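Side-chain contacts in tryptophanyl-tRNA synthetase (Cryptosporidium parvum Iowa II, PDB 3HV0), which probably charges tRNA(Trp) with tryptophan at the expense of ATP, this chain being the C-terminal part of the protein that carries the catalytic core: residues 21-26 with 55-60; 108-113 with 145-150; 173-178 with 238-243; 319-324 with 328-333. One frame throughout, in Å; residues are numbered along the deposited sequence.

Contact 1 (21-26 with 55-60); sequences KLIDKF and IFLSHR
I23 meets L57 and S58 with the outer end of its side chain. CB of I23 points at strand 56-60, and its two branches part there. CG2 takes the crowded position between backbone N and carbonyl carbon, while CG1 lies anti to the backbone N (chi1 -154°) and carries the chain on toward the strand. CG1 comes within 3.6 Å of S58 OG. CD1, one bond further, fits between the two strand residues: it is 3.5 Å from L57 CD2, a tip-to-tip approach of isoleucine and leucine, and 3.7 Å from S58 CB. Neighbouring strand residues would normally face opposite ways, but L57 and S58 form a classic beta bulge opposite H253, and both turn their side chains to the helix. The serine hydroxyl beside the isoleucine is not left unsatisfied, since S58 OG is hydrogen-bonded to the carbonyl of K29.

The second point of contact lies at the other end of the strand. R60 bends at chi3 (136°), bringing the edge of its guanidinium to the main chain of F26. NH2 of R60 is modelled 2.6 Å from F26 O, near the guanidinium plane, but the angle is too poor for a hydrogen bond. The strongest partner of R60 is D231, whose OD1 forms a salt bridge with R60 NH1.

Helix 22-25 thus packs against the bulged strand 56-60, next to strand 250-254 of the same sheet, while helix 231-240 supplies D231, R235 and R238 around the arginine and also touches F26.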
loop_
_atom_site.group_PDB
_atom_site.type_symbol
_atom_site.label_atom_id
_atom_site.label_comp_id
_atom_site.label_asym_id
_atom_site.label_seq_id
_atom_site.Cartn_x
_atom_site.Cartn_y
_atom_site.Cartn_z
ATOM N N LYS A 21 32.799 12.949 -6.769
ATOM C CA LYS A 21 32.962 13.324 -5.358
ATOM C C LYS A 21 31.658 13.098 -4.598
ATOM O O LYS A 21 31.668 12.629 -3.458
ATOM C CB LYS A 21 33.414 14.782 -5.231
ATOM C CG LYS A 21 34.317 15.058 -4.022
ATOM C CD LYS A 21 35.805 14.846 -4.343
ATOM C CE LYS A 21 36.107 13.429 -4.839
ATOM N NZ LYS A 21 37.559 13.137 -4.887
ATOM N N LEU A 22 30.538 13.442 -5.229
ATOM C CA LEU A 22 29.220 13.039 -4.738
ATOM C C LEU A 22 29.128 11.516 -4.657
ATOM O O LEU A 22 28.599 10.968 -3.687
ATOM C CB LEU A 22 28.095 13.592 -5.634
ATOM C CG LEU A 22 27.866 13.043 -7.057
ATOM C CD1 LEU A 22 26.476 13.426 -7.561
ATOM C CD2 LEU A 22 28.942 13.511 -8.042
ATOM N N ILE A 23 29.662 10.844 -5.680
ATOM C CA ILE A 23 29.565 9.391 -5.803
ATOM C C ILE A 23 30.245 8.703 -4.615
ATOM O O ILE A 23 29.771 7.669 -4.144
ATOM C CB ILE A 23 30.150 8.893 -7.161
ATOM C CG1 ILE A 23 29.517 7.568 -7.591
ATOM C CG2 ILE A 23 31.662 8.753 -7.089
ATOM C CD1 ILE A 23 29.847 7.176 -9.017
ATOM N N ASP A 24 31.330 9.295 -4.121
ATOM C CA ASP A 24 31.995 8.802 -2.920
ATOM C C ASP A 24 31.204 9.196 -1.671
ATOM O O ASP A 24 30.971 8.356 -0.800
ATOM C CB ASP A 24 33.418 9.351 -2.818
ATOM C CG ASP A 24 34.303 8.950 -4.002
ATOM O OD1 ASP A 24 33.827 8.240 -4.923
ATOM O OD2 ASP A 24 35.485 9.360 -4.001
ATOM N N LYS A 25 30.797 10.470 -1.595
ATOM C CA LYS A 25 30.007 11.005 -0.462
ATOM C C LYS A 25 28.781 10.164 -0.128
ATOM O O LYS A 25 28.473 9.945 1.046
ATOM C CB LYS A 25 29.536 12.438 -0.749
ATOM C CG LYS A 25 28.391 12.911 0.159
ATOM C CD LYS A 25 28.172 14.413 0.088
ATOM C CE LYS A 25 27.186 14.870 1.158
ATOM N NZ LYS A 25 27.081 16.351 1.229
ATOM N N PHE A 26 28.066 9.735 -1.166
ATOM C CA PHE A 26 26.911 8.854 -1.006
ATOM C C PHE A 26 27.306 7.552 -0.318
ATOM O O PHE A 26 26.503 6.966 0.391
ATOM C CB PHE A 26 26.274 8.549 -2.369
ATOM C CG PHE A 26 25.260 9.575 -2.826
ATOM C CD1 PHE A 26 25.347 10.912 -2.432
ATOM C CD2 PHE A 26 24.223 9.198 -3.682
ATOM C CE1 PHE A 26 24.411 11.843 -2.866
ATOM C CE2 PHE A 26 23.282 10.125 -4.121
ATOM C CZ PHE A 26 23.379 11.449 -3.715
ATOM N N ILE A 55 30.389 2.949 -17.821
ATOM C CA ILE A 55 28.989 3.322 -17.958
ATOM C C ILE A 55 28.269 2.808 -16.722
ATOM O O ILE A 55 27.440 3.501 -16.154
ATOM C CB ILE A 55 28.326 2.690 -19.220
ATOM C CG1 ILE A 55 29.054 3.088 -20.506
ATOM C CG2 ILE A 55 26.839 3.082 -19.298
ATOM C CD1 ILE A 55 28.759 4.479 -20.996
ATOM N N PHE A 56 28.550 1.562 -16.362
ATOM C CA PHE A 56 28.311 1.070 -15.013
ATOM C C PHE A 56 29.635 1.236 -14.298
ATOM O O PHE A 56 30.582 0.464 -14.531
ATOM C CB PHE A 56 27.846 -0.391 -15.000
ATOM C CG PHE A 56 26.371 -0.553 -15.186
ATOM C CD1 PHE A 56 25.821 -0.647 -16.457
ATOM C CD2 PHE A 56 25.519 -0.554 -14.092
ATOM C CE1 PHE A 56 24.442 -0.767 -16.621
ATOM C CE2 PHE A 56 24.152 -0.682 -14.252
ATOM C CZ PHE A 56 23.613 -0.796 -15.518
ATOM N N LEU A 57 29.720 2.274 -13.470
ATOM C CA LEU A 57 30.984 2.672 -12.848
ATOM C C LEU A 57 31.058 2.412 -11.347
ATOM O O LEU A 57 32.133 2.465 -10.773
ATOM C CB LEU A 57 31.265 4.152 -13.104
ATOM C CG LEU A 57 30.201 5.233 -12.874
ATOM C CD1 LEU A 57 29.020 4.799 -12.041
ATOM C CD2 LEU A 57 30.812 6.467 -12.259
ATOM N N SER A 58 29.918 2.104 -10.730
ATOM C CA SER A 58 29.766 2.220 -9.294
ATOM C C SER A 58 29.004 1.027 -8.718
ATOM O O SER A 58 28.241 0.383 -9.436
ATOM C CB SER A 58 29.028 3.522 -8.995
ATOM O OG SER A 58 29.396 4.017 -7.735
ATOM N N HIS A 59 29.225 0.731 -7.432
ATOM C CA HIS A 59 28.529 -0.370 -6.763
ATOM C C HIS A 59 28.439 -0.238 -5.239
ATOM O O HIS A 59 29.142 0.548 -4.622
ATOM C CB HIS A 59 29.202 -1.686 -7.099
ATOM C CG HIS A 59 30.521 -1.877 -6.415
ATOM N ND1 HIS A 59 30.703 -2.778 -5.387
ATOM C CD2 HIS A 59 31.713 -1.262 -6.592
ATOM C CE1 HIS A 59 31.956 -2.720 -4.976
ATOM N NE2 HIS A 59 32.586 -1.806 -5.687
ATOM N N ARG A 60 27.534 -1.017 -4.658
ATOM C CA ARG A 60 27.505 -1.326 -3.229
ATOM C C ARG A 60 27.467 -2.839 -3.061
ATOM O O ARG A 60 26.537 -3.493 -3.511
ATOM C CB ARG A 60 26.264 -0.732 -2.576
ATOM C CG ARG A 60 26.160 0.747 -2.758
ATOM C CD ARG A 60 25.053 1.385 -1.925
ATOM N NE ARG A 60 25.583 2.604 -1.311
ATOM C CZ ARG A 60 24.936 3.757 -1.182
ATOM N NH1 ARG A 60 23.688 3.890 -1.609
ATOM N NH2 ARG A 60 25.543 4.784 -0.608
#

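Contact 2 (108-113 with 145-150); sequences VPLVIQ and CGFDPE
Apolar packing joins the two segments, and F147 is its centre. The CG of L110 stands anti to the backbone N (chi1 163°), which brings CD2 obliquely to the ring, 3.5 Å from both CD2 and CE2 of F147. I112, two residues on and thus on the same side of the strand, extends CD1 over one face of the ring. That methyl rides 4.3 Å above the ring plane and is displaced toward the rim, nearest to CE1. One phenyl ring therefore spans two successive inward-facing residues of strand 110-114. T152 touches all three side chains, and Q103 of helix 93-106 meets L110 and F147.

Polar interactions shape the loop that delivers the ring. G146 leaves the preceding helix with positive phi (88°), and its carbonyl accepts from K100 NZ. Just beyond F147, D148 OD1 accepts from the backbone N of E150 at 2.9 Å, closing an Asx turn; the donor stands 45° out of the carboxylate plane. The carbonyl of D148 takes a further bond from T152 OG1.

Strands 110-114 and 152-156 lie parallel and adjacent, linked through helices 116-122 and 128-143 in a beta-alpha-beta crossover, and F147 lies in the loop that leads from the crossover helix back into strand 152-156. This is the architecture of the Rossmann-like fold of class I synthetases; on the same strand, Q113 belongs to the tryptophan pocket.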
loop_
_atom_site.group_PDB
_atom_site.type_symbol
_atom_site.label_atom_id
_atom_site.label_comp_id
_atom_site.label_asym_id
_atom_site.label_seq_id
_atom_site.Cartn_x
_atom_site.Cartn_y
_atom_site.Cartn_z
ATOM N N VAL A 108 20.945 -16.393 -13.615
ATOM C CA VAL A 108 20.180 -16.287 -12.384
ATOM C C VAL A 108 18.789 -15.777 -12.673
ATOM O O VAL A 108 18.560 -15.253 -13.744
ATOM C CB VAL A 108 20.872 -15.365 -11.383
ATOM C CG1 VAL A 108 22.208 -16.005 -10.919
ATOM C CG2 VAL A 108 21.045 -13.944 -11.975
ATOM N N PRO A 109 17.847 -15.964 -11.731
ATOM C CA PRO A 109 16.494 -15.412 -11.885
ATOM C C PRO A 109 16.514 -13.925 -11.872
ATOM O O PRO A 109 17.403 -13.359 -11.249
ATOM C CB PRO A 109 15.744 -15.916 -10.645
ATOM C CG PRO A 109 16.475 -17.110 -10.211
ATOM C CD PRO A 109 17.923 -16.895 -10.591
ATOM N N LEU A 110 15.531 -13.308 -12.537
ATOM C CA LEU A 110 15.375 -11.847 -12.586
ATOM C C LEU A 110 13.945 -11.469 -12.279
ATOM O O LEU A 110 13.019 -12.199 -12.608
ATOM C CB LEU A 110 15.761 -11.305 -13.980
ATOM C CG LEU A 110 15.328 -9.888 -14.408
ATOM C CD1 LEU A 110 16.091 -8.846 -13.648
ATOM C CD2 LEU A 110 15.539 -9.733 -15.910
ATOM N N VAL A 111 13.792 -10.290 -11.691
ATOM C CA VAL A 111 12.533 -9.777 -11.189
ATOM C C VAL A 111 12.447 -8.306 -11.636
ATOM O O VAL A 111 13.402 -7.595 -11.429
ATOM C CB VAL A 111 12.549 -9.927 -9.636
ATOM C CG1 VAL A 111 12.127 -8.642 -8.944
ATOM C CG2 VAL A 111 11.725 -11.160 -9.193
ATOM N N ILE A 112 11.361 -7.877 -12.300
ATOM C CA ILE A 112 11.258 -6.547 -12.905
ATOM C C ILE A 112 9.931 -5.814 -12.510
ATOM O O ILE A 112 8.847 -6.310 -12.782
ATOM C CB ILE A 112 11.331 -6.628 -14.434
ATOM C CG1 ILE A 112 12.606 -7.371 -14.897
ATOM C CG2 ILE A 112 11.338 -5.269 -15.044
ATOM C CD1 ILE A 112 12.768 -7.507 -16.406
ATOM N N GLN A 113 10.033 -4.619 -11.919
ATOM C CA GLN A 113 8.875 -3.902 -11.383
ATOM C C GLN A 113 8.440 -2.722 -12.267
ATOM O O GLN A 113 9.218 -1.787 -12.512
ATOM C CB GLN A 113 9.194 -3.375 -9.977
ATOM C CG GLN A 113 8.085 -2.524 -9.357
ATOM C CD GLN A 113 8.468 -1.930 -7.992
ATOM O OE1 GLN A 113 9.497 -1.278 -7.863
ATOM N NE2 GLN A 113 7.638 -2.160 -6.980
ATOM N N CYS A 145 14.153 -7.117 -25.279
ATOM C CA CYS A 145 15.601 -7.173 -25.032
ATOM C C CYS A 145 16.157 -8.606 -24.972
ATOM O O CYS A 145 17.368 -8.813 -24.827
ATOM C CB CYS A 145 15.941 -6.449 -23.725
ATOM S SG CYS A 145 15.489 -4.636 -23.625
ATOM N N GLY A 146 15.275 -9.599 -25.046
ATOM C CA GLY A 146 15.687 -11.000 -25.123
ATOM C C GLY A 146 15.891 -11.713 -23.801
ATOM O O GLY A 146 16.691 -12.643 -23.717
ATOM N N PHE A 147 15.155 -11.303 -22.769
ATOM C CA PHE A 147 15.196 -11.990 -21.483
ATOM C C PHE A 147 14.585 -13.377 -21.616
ATOM O O PHE A 147 13.708 -13.592 -22.449
ATOM C CB PHE A 147 14.426 -11.227 -20.420
ATOM C CG PHE A 147 15.026 -9.900 -20.070
ATOM C CD1 PHE A 147 14.391 -8.717 -20.434
ATOM C CD2 PHE A 147 16.207 -9.827 -19.358
ATOM C CE1 PHE A 147 14.942 -7.478 -20.108
ATOM C CE2 PHE A 147 16.766 -8.598 -19.031
ATOM C CZ PHE A 147 16.116 -7.413 -19.409
ATOM N N ASP A 148 15.051 -14.304 -20.778
ATOM C CA ASP A 148 14.536 -15.679 -20.761
ATOM C C ASP A 148 13.317 -15.712 -19.846
ATOM O O ASP A 148 13.433 -15.349 -18.685
ATOM C CB ASP A 148 15.628 -16.634 -20.256
ATOM C CG ASP A 148 15.256 -18.103 -20.385
ATOM O OD1 ASP A 148 14.051 -18.446 -20.515
ATOM O OD2 ASP A 148 16.196 -18.935 -20.346
ATOM N N PRO A 149 12.150 -16.150 -20.367
ATOM C CA PRO A 149 10.932 -16.233 -19.555
ATOM C C PRO A 149 10.991 -17.282 -18.447
ATOM O O PRO A 149 10.302 -17.140 -17.438
ATOM C CB PRO A 149 9.847 -16.587 -20.575
ATOM C CG PRO A 149 10.549 -17.210 -21.661
ATOM C CD PRO A 149 11.870 -16.526 -21.762
ATOM N N GLU A 150 11.810 -18.311 -18.629
ATOM C CA GLU A 150 12.026 -19.304 -17.580
ATOM C C GLU A 150 12.842 -18.744 -16.409
ATOM O O GLU A 150 12.857 -19.340 -15.331
ATOM C CB GLU A 150 12.698 -20.555 -18.153
ATOM C CG GLU A 150 11.738 -21.424 -18.980
ATOM C CD GLU A 150 12.460 -22.329 -19.980
ATOM O OE1 GLU A 150 13.429 -21.856 -20.625
ATOM O OE2 GLU A 150 12.059 -23.511 -20.133
#

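Contact 3 (173-178 with 238-243); sequences KKISCS and RDVAPR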
loop_
_atom_site.group_PDB
_atom_site.type_symbol
_atom_site.label_atom_id
_atom_site.label_comp_id
_atom_site.label_asym_id
_atom_site.label_seq_id
_atom_site.Cartn_x
_atom_site.Cartn_y
_atom_site.Cartn_z
ATOM N N LYS A 173 7.331 0.497 8.965
ATOM C CA LYS A 173 7.328 0.562 10.429
ATOM C C LYS A 173 8.696 0.945 10.990
ATOM O O LYS A 173 8.789 1.457 12.104
ATOM C CB LYS A 173 6.911 -0.791 10.998
ATOM C CG LYS A 173 6.484 -0.764 12.444
ATOM C CD LYS A 173 6.064 -2.157 12.851
ATOM C CE LYS A 173 5.737 -2.257 14.316
ATOM N NZ LYS A 173 5.063 -3.555 14.571
ATOM N N LYS A 174 9.741 0.703 10.204
ATOM C CA LYS A 174 11.113 0.971 10.619
ATOM C C LYS A 174 11.664 2.322 10.136
ATOM O O LYS A 174 12.761 2.701 10.547
ATOM C CB LYS A 174 12.042 -0.145 10.129
ATOM C CG LYS A 174 11.780 -1.496 10.747
ATOM C CD LYS A 174 12.133 -1.515 12.224
ATOM C CE LYS A 174 11.884 -2.872 12.861
ATOM N NZ LYS A 174 12.335 -2.864 14.274
ATOM N N ILE A 175 10.938 3.038 9.279
ATOM C CA ILE A 175 11.404 4.350 8.811
ATOM C C ILE A 175 10.520 5.506 9.286
ATOM O O ILE A 175 9.313 5.466 9.145
ATOM C CB ILE A 175 11.507 4.420 7.279
ATOM C CG1 ILE A 175 12.691 3.596 6.782
ATOM C CG2 ILE A 175 11.744 5.846 6.820
ATOM C CD1 ILE A 175 12.340 2.215 6.352
ATOM N N SER A 176 11.149 6.540 9.829
ATOM C CA SER A 176 10.436 7.738 10.235
ATOM C C SER A 176 10.064 8.561 9.011
ATOM O O SER A 176 10.726 8.495 7.983
ATOM C CB SER A 176 11.287 8.582 11.178
ATOM O OG SER A 176 12.346 9.204 10.474
ATOM N N CYS A 177 8.996 9.336 9.135
ATOM C CA CYS A 177 8.626 10.301 8.113
ATOM C C CYS A 177 9.777 11.269 7.875
ATOM O O CYS A 177 10.050 11.643 6.747
ATOM C CB CYS A 177 7.363 11.056 8.539
ATOM S SG CYS A 177 7.081 12.634 7.695
ATOM N N SER A 178 10.453 11.663 8.949
ATOM C CA SER A 178 11.587 12.577 8.858
ATOM C C SER A 178 12.753 11.954 8.097
ATOM O O SER A 178 13.483 12.659 7.419
ATOM C CB SER A 178 12.045 13.000 10.251
ATOM O OG SER A 178 12.466 11.884 11.010
ATOM N N ARG A 238 18.957 -0.743 2.471
ATOM C CA ARG A 238 20.153 -1.355 3.078
ATOM C C ARG A 238 20.287 -1.019 4.566
ATOM O O ARG A 238 20.881 -1.769 5.335
ATOM C CB ARG A 238 21.433 -0.936 2.337
ATOM C CG ARG A 238 21.695 -1.748 1.082
ATOM C CD ARG A 238 22.899 -1.227 0.301
ATOM N NE ARG A 238 24.126 -1.247 1.093
ATOM C CZ ARG A 238 24.983 -2.265 1.166
ATOM N NH1 ARG A 238 24.779 -3.395 0.494
ATOM N NH2 ARG A 238 26.064 -2.156 1.925
ATOM N N ASP A 239 19.756 0.125 4.960
ATOM C CA ASP A 239 19.740 0.505 6.348
ATOM C C ASP A 239 18.680 -0.260 7.137
ATOM O O ASP A 239 18.886 -0.494 8.326
ATOM C CB ASP A 239 19.516 2.015 6.498
ATOM C CG ASP A 239 20.806 2.811 6.397
ATOM O OD1 ASP A 239 21.606 2.568 5.468
ATOM O OD2 ASP A 239 21.020 3.685 7.267
ATOM N N VAL A 240 17.557 -0.634 6.516
ATOM C CA VAL A 240 16.505 -1.362 7.261
ATOM C C VAL A 240 16.681 -2.885 7.257
ATOM O O VAL A 240 16.204 -3.547 8.182
ATOM C CB VAL A 240 15.060 -0.993 6.809
ATOM C CG1 VAL A 240 14.816 0.467 7.011
ATOM C CG2 VAL A 240 14.837 -1.344 5.377
ATOM N N ALA A 241 17.359 -3.424 6.246
ATOM C CA ALA A 241 17.635 -4.869 6.145
ATOM C C ALA A 241 17.972 -5.567 7.473
ATOM O O ALA A 241 17.333 -6.544 7.834
ATOM C CB ALA A 241 18.771 -5.132 5.130
ATOM N N PRO A 242 19.016 -5.100 8.180
ATOM C CA PRO A 242 19.367 -5.822 9.400
ATOM C C PRO A 242 18.235 -5.796 10.419
ATOM O O PRO A 242 17.902 -6.822 10.986
ATOM C CB PRO A 242 20.629 -5.102 9.915
ATOM C CG PRO A 242 20.812 -3.904 9.071
ATOM C CD PRO A 242 20.048 -4.113 7.806
ATOM N N ARG A 243 17.607 -4.648 10.606
ATOM C CA ARG A 243 16.489 -4.539 11.558
ATOM C C ARG A 243 15.263 -5.422 11.257
ATOM O O ARG A 243 14.367 -5.541 12.089
ATOM C CB ARG A 243 16.052 -3.085 11.664
ATOM C CG ARG A 243 17.130 -2.214 12.293
ATOM C CD ARG A 243 16.694 -0.774 12.461
ATOM N NE ARG A 243 16.906 -0.002 11.239
ATOM C CZ ARG A 243 16.307 1.157 10.956
ATOM N NH1 ARG A 243 15.437 1.707 11.817
ATOM N NH2 ARG A 243 16.568 1.768 9.788
#
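Two basic side chains, K174 and R243, face each other across the contact, with K174 NZ 6.0 Å from R243 NH1. R243 NH1 gives a weak hydrogen bond to K174 O, 3.1 Å long and bent to 122°, with K174 O lying oblique to the guanidinium, neither squarely over its face nor at its edge. K174 itself folds back at chi2 (-68°) and only passes near R243 O, its CE 3.7 Å away and its NZ, at 4.0 Å from the same oxygen, too far to bond. The guanidinium is brought into place by a bend at chi3 (-84°), and K174 CB then sits 4.2 Å above one of its faces, toward the rim. Because K174 O lies near the last turn of helix 157-174, the partial negative charge expected there would probably suit the arginine.

Beneath this polar layer the contact is aliphatic and buried. I175 and V240 cross at about a right angle, CG1 of one 3.8 Å from CG1 of the other; the still closer approach modelled for I175 CD1 is doubtful. K174 CB also rests against V240 CG1, at 4.2 Å.

S176, the next residue, is the N-cap of helix 177-184, its OG bonded to the backbone N of Q179. Segment 173-178 also forms part of the dimer interface: K173 makes a cation-pi contact with F120 of the second subunit, and C177 packs on F195 of that subunit. The contact therefore sets the joint between helices 157-174 and 177-184 against the end of helix 231-240.

Contact 4 (319-324 with 328-333); sequences YLRFLM and EKLEEI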
loop_
_atom_site.group_PDB
_atom_site.type_symbol
_atom_site.label_atom_id
_atom_site.label_comp_id
_atom_site.label_asym_id
_atom_site.label_seq_id
_atom_site.Cartn_x
_atom_site.Cartn_y
_atom_site.Cartn_z
ATOM N N TYR A 319 26.849 9.198 -26.895
ATOM C CA TYR A 319 25.891 8.152 -27.295
ATOM C C TYR A 319 26.572 6.946 -27.939
ATOM O O TYR A 319 26.222 5.805 -27.654
ATOM C CB TYR A 319 24.866 8.693 -28.287
ATOM C CG TYR A 319 23.575 9.141 -27.671
ATOM C CD1 TYR A 319 23.531 10.244 -26.839
ATOM C CD2 TYR A 319 22.394 8.467 -27.932
ATOM C CE1 TYR A 319 22.353 10.667 -26.278
ATOM C CE2 TYR A 319 21.204 8.881 -27.382
ATOM C CZ TYR A 319 21.186 9.989 -26.557
ATOM O OH TYR A 319 19.994 10.411 -25.998
ATOM N N LEU A 320 27.520 7.211 -28.829
ATOM C CA LEU A 320 28.290 6.161 -29.495
ATOM C C LEU A 320 29.114 5.305 -28.544
ATOM O O LEU A 320 29.419 4.155 -28.854
ATOM C CB LEU A 320 29.236 6.775 -30.521
ATOM C CG LEU A 320 28.580 7.424 -31.733
ATOM C CD1 LEU A 320 29.634 8.164 -32.504
ATOM C CD2 LEU A 320 27.875 6.384 -32.605
ATOM N N ARG A 321 29.502 5.877 -27.402
ATOM C CA ARG A 321 30.243 5.128 -26.383
ATOM C C ARG A 321 29.407 3.988 -25.790
ATOM O O ARG A 321 29.939 2.918 -25.496
ATOM C CB ARG A 321 30.739 6.070 -25.283
ATOM C CG ARG A 321 31.792 7.049 -25.784
ATOM C CD ARG A 321 32.346 7.944 -24.700
ATOM N NE ARG A 321 33.332 7.242 -23.882
ATOM C CZ ARG A 321 33.090 6.690 -22.694
ATOM N NH1 ARG A 321 31.881 6.749 -22.143
ATOM N NH2 ARG A 321 34.076 6.076 -22.046
ATOM N N PHE A 322 28.101 4.225 -25.651
ATOM C CA PHE A 322 27.157 3.234 -25.143
ATOM C C PHE A 322 26.862 2.192 -26.210
ATOM O O PHE A 322 26.737 1.006 -25.908
ATOM C CB PHE A 322 25.822 3.885 -24.733
ATOM C CG PHE A 322 25.911 4.754 -23.507
ATOM C CD1 PHE A 322 26.630 5.938 -23.525
ATOM C CD2 PHE A 322 25.249 4.410 -22.349
ATOM C CE1 PHE A 322 26.712 6.754 -22.408
ATOM C CE2 PHE A 322 25.323 5.231 -21.218
ATOM C CZ PHE A 322 26.060 6.405 -21.255
ATOM N N LEU A 323 26.743 2.643 -27.459
ATOM C CA LEU A 323 26.246 1.801 -28.553
ATOM C C LEU A 323 27.331 0.978 -29.263
ATOM O O LEU A 323 27.137 -0.208 -29.523
ATOM C CB LEU A 323 25.490 2.658 -29.581
ATOM C CG LEU A 323 24.002 2.906 -29.300
ATOM C CD1 LEU A 323 23.756 3.430 -27.904
ATOM C CD2 LEU A 323 23.448 3.882 -30.321
ATOM N N MET A 324 28.466 1.597 -29.579
ATOM C CA MET A 324 29.422 0.967 -30.496
ATOM C C MET A 324 30.182 -0.204 -29.885
ATOM O O MET A 324 31.081 -0.015 -29.075
ATOM C CB MET A 324 30.403 1.988 -31.083
ATOM C CG MET A 324 29.881 2.682 -32.337
ATOM S SD MET A 324 31.185 3.100 -33.478
ATOM C CE MET A 324 32.337 3.892 -32.367
ATOM N N GLU A 328 37.865 -0.372 -31.917
ATOM C CA GLU A 328 38.805 0.232 -32.862
ATOM C C GLU A 328 38.183 1.386 -33.643
ATOM O O GLU A 328 38.846 2.391 -33.906
ATOM C CB GLU A 328 39.343 -0.826 -33.831
ATOM N N LYS A 329 36.914 1.236 -34.016
ATOM C CA LYS A 329 36.181 2.326 -34.660
ATOM C C LYS A 329 36.078 3.533 -33.730
ATOM O O LYS A 329 36.381 4.665 -34.127
ATOM C CB LYS A 329 34.762 1.895 -35.050
ATOM C CG LYS A 329 34.663 1.099 -36.345
ATOM C CD LYS A 329 33.541 1.639 -37.247
ATOM C CE LYS A 329 32.596 0.540 -37.738
ATOM N NZ LYS A 329 31.638 0.111 -36.681
ATOM N N LEU A 330 35.657 3.268 -32.495
ATOM C CA LEU A 330 35.359 4.316 -31.521
ATOM C C LEU A 330 36.564 5.206 -31.241
ATOM O O LEU A 330 36.461 6.424 -31.350
ATOM C CB LEU A 330 34.807 3.702 -30.225
ATOM C CG LEU A 330 33.782 4.562 -29.483
ATOM C CD1 LEU A 330 32.645 3.723 -28.982
ATOM C CD2 LEU A 330 34.427 5.286 -28.332
ATOM N N GLU A 331 37.701 4.605 -30.901
ATOM C CA GLU A 331 38.946 5.370 -30.690
ATOM C C GLU A 331 39.253 6.282 -31.880
ATOM O O GLU A 331 39.597 7.455 -31.708
ATOM C CB GLU A 331 40.136 4.432 -30.404
ATOM C CG GLU A 331 41.519 5.037 -30.717
ATOM C CD GLU A 331 42.686 4.308 -30.053
ATOM O OE1 GLU A 331 42.576 3.970 -28.855
ATOM O OE2 GLU A 331 43.729 4.100 -30.723
ATOM N N GLU A 332 39.118 5.738 -33.082
ATOM C CA GLU A 332 39.491 6.464 -34.291
ATOM C C GLU A 332 38.502 7.571 -34.647
ATOM O O GLU A 332 38.912 8.641 -35.089
ATOM C CB GLU A 332 39.703 5.492 -35.453
ATOM C CG GLU A 332 41.021 4.727 -35.331
ATOM C CD GLU A 332 42.231 5.651 -35.148
ATOM O OE1 GLU A 332 42.306 6.686 -35.847
ATOM O OE2 GLU A 332 43.100 5.344 -34.301
ATOM N N ILE A 333 37.212 7.323 -34.441
ATOM C CA ILE A 333 36.202 8.384 -34.539
ATOM C C ILE A 333 36.535 9.521 -33.568
ATOM O O ILE A 333 36.562 10.693 -33.957
ATOM C CB ILE A 333 34.788 7.871 -34.201
ATOM C CG1 ILE A 333 34.285 6.928 -35.292
ATOM C CG2 ILE A 333 33.812 9.035 -34.047
ATOM C CD1 ILE A 333 33.006 6.208 -34.920
#
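Bends at chi2 (-148°) and chi3 (-49°) curl the side chain of M324 away from the end of its own helix and across to the next one, where it meets K329, L330 and I333. In L330, chi1 (-147°) turns CG toward the first helix, and chi2 brings CD1 onto it. M324 and L330 consequently cross at a slant, with M324 CB 3.5 Å from L330 CD1. The methyl CE of M324 lies over the base of L330, although its closest modelled approach there is too short to be trusted. M324 and I333 meet tip to tip, CE of M324 3.5 Å from CD1 of I333, with SD behind it at 3.9 Å. K329 passes the methionine at about a right angle, its CB 4.1 Å from SD.

Helices 315-323 and 327-339 run in roughly opposite directions and are joined by a very short loop. This helical hairpin probably belongs to the C-terminal helical domain that recognises the anticodon in tryptophanyl- and tyrosyl-tRNA synthetases. D326 in the loop accepts a hydrogen bond from the backbone N of K329, and M324 O is bonded to NH2 of R53.

Further up the first helix, CD1 of L330 also sits against the main chain, 3.3 Å from L320 O and 3.8 Å from R321 CA. Its other methyl, CD2, lies 4.1 Å from CG of R321, the two side chains crossing nearly perpendicularly. R321 NH2 is hydrogen-bonded to the carbonyl of R53, and R53 also touches L330, while W317 covers both L330 and I333.

Along the chain the contacts follow one another without overlap, from contact 1 to contact 4. Contacts 1 and 2 use the same mixed sheet, through strands 56-60 and 110-114, yet their centres are 26 Å apart on opposite sides of the chain's centre; the side chains of R60 and I112 are about 12 Å and 8 Å from the bound tryptophan. Contact 1 touches two others: R60 CD packs 4.1 Å from R238 CD of contact 3, and I55 lies against F322 and R321 of contact 4. It thereby links the catalytic sheet to helix 231-240, which packs against segment 173-178 at the dimer interface, and to the hairpin of contact 4. Contacts 3 and 4 are the most distant pair, their centres 43 Å apart.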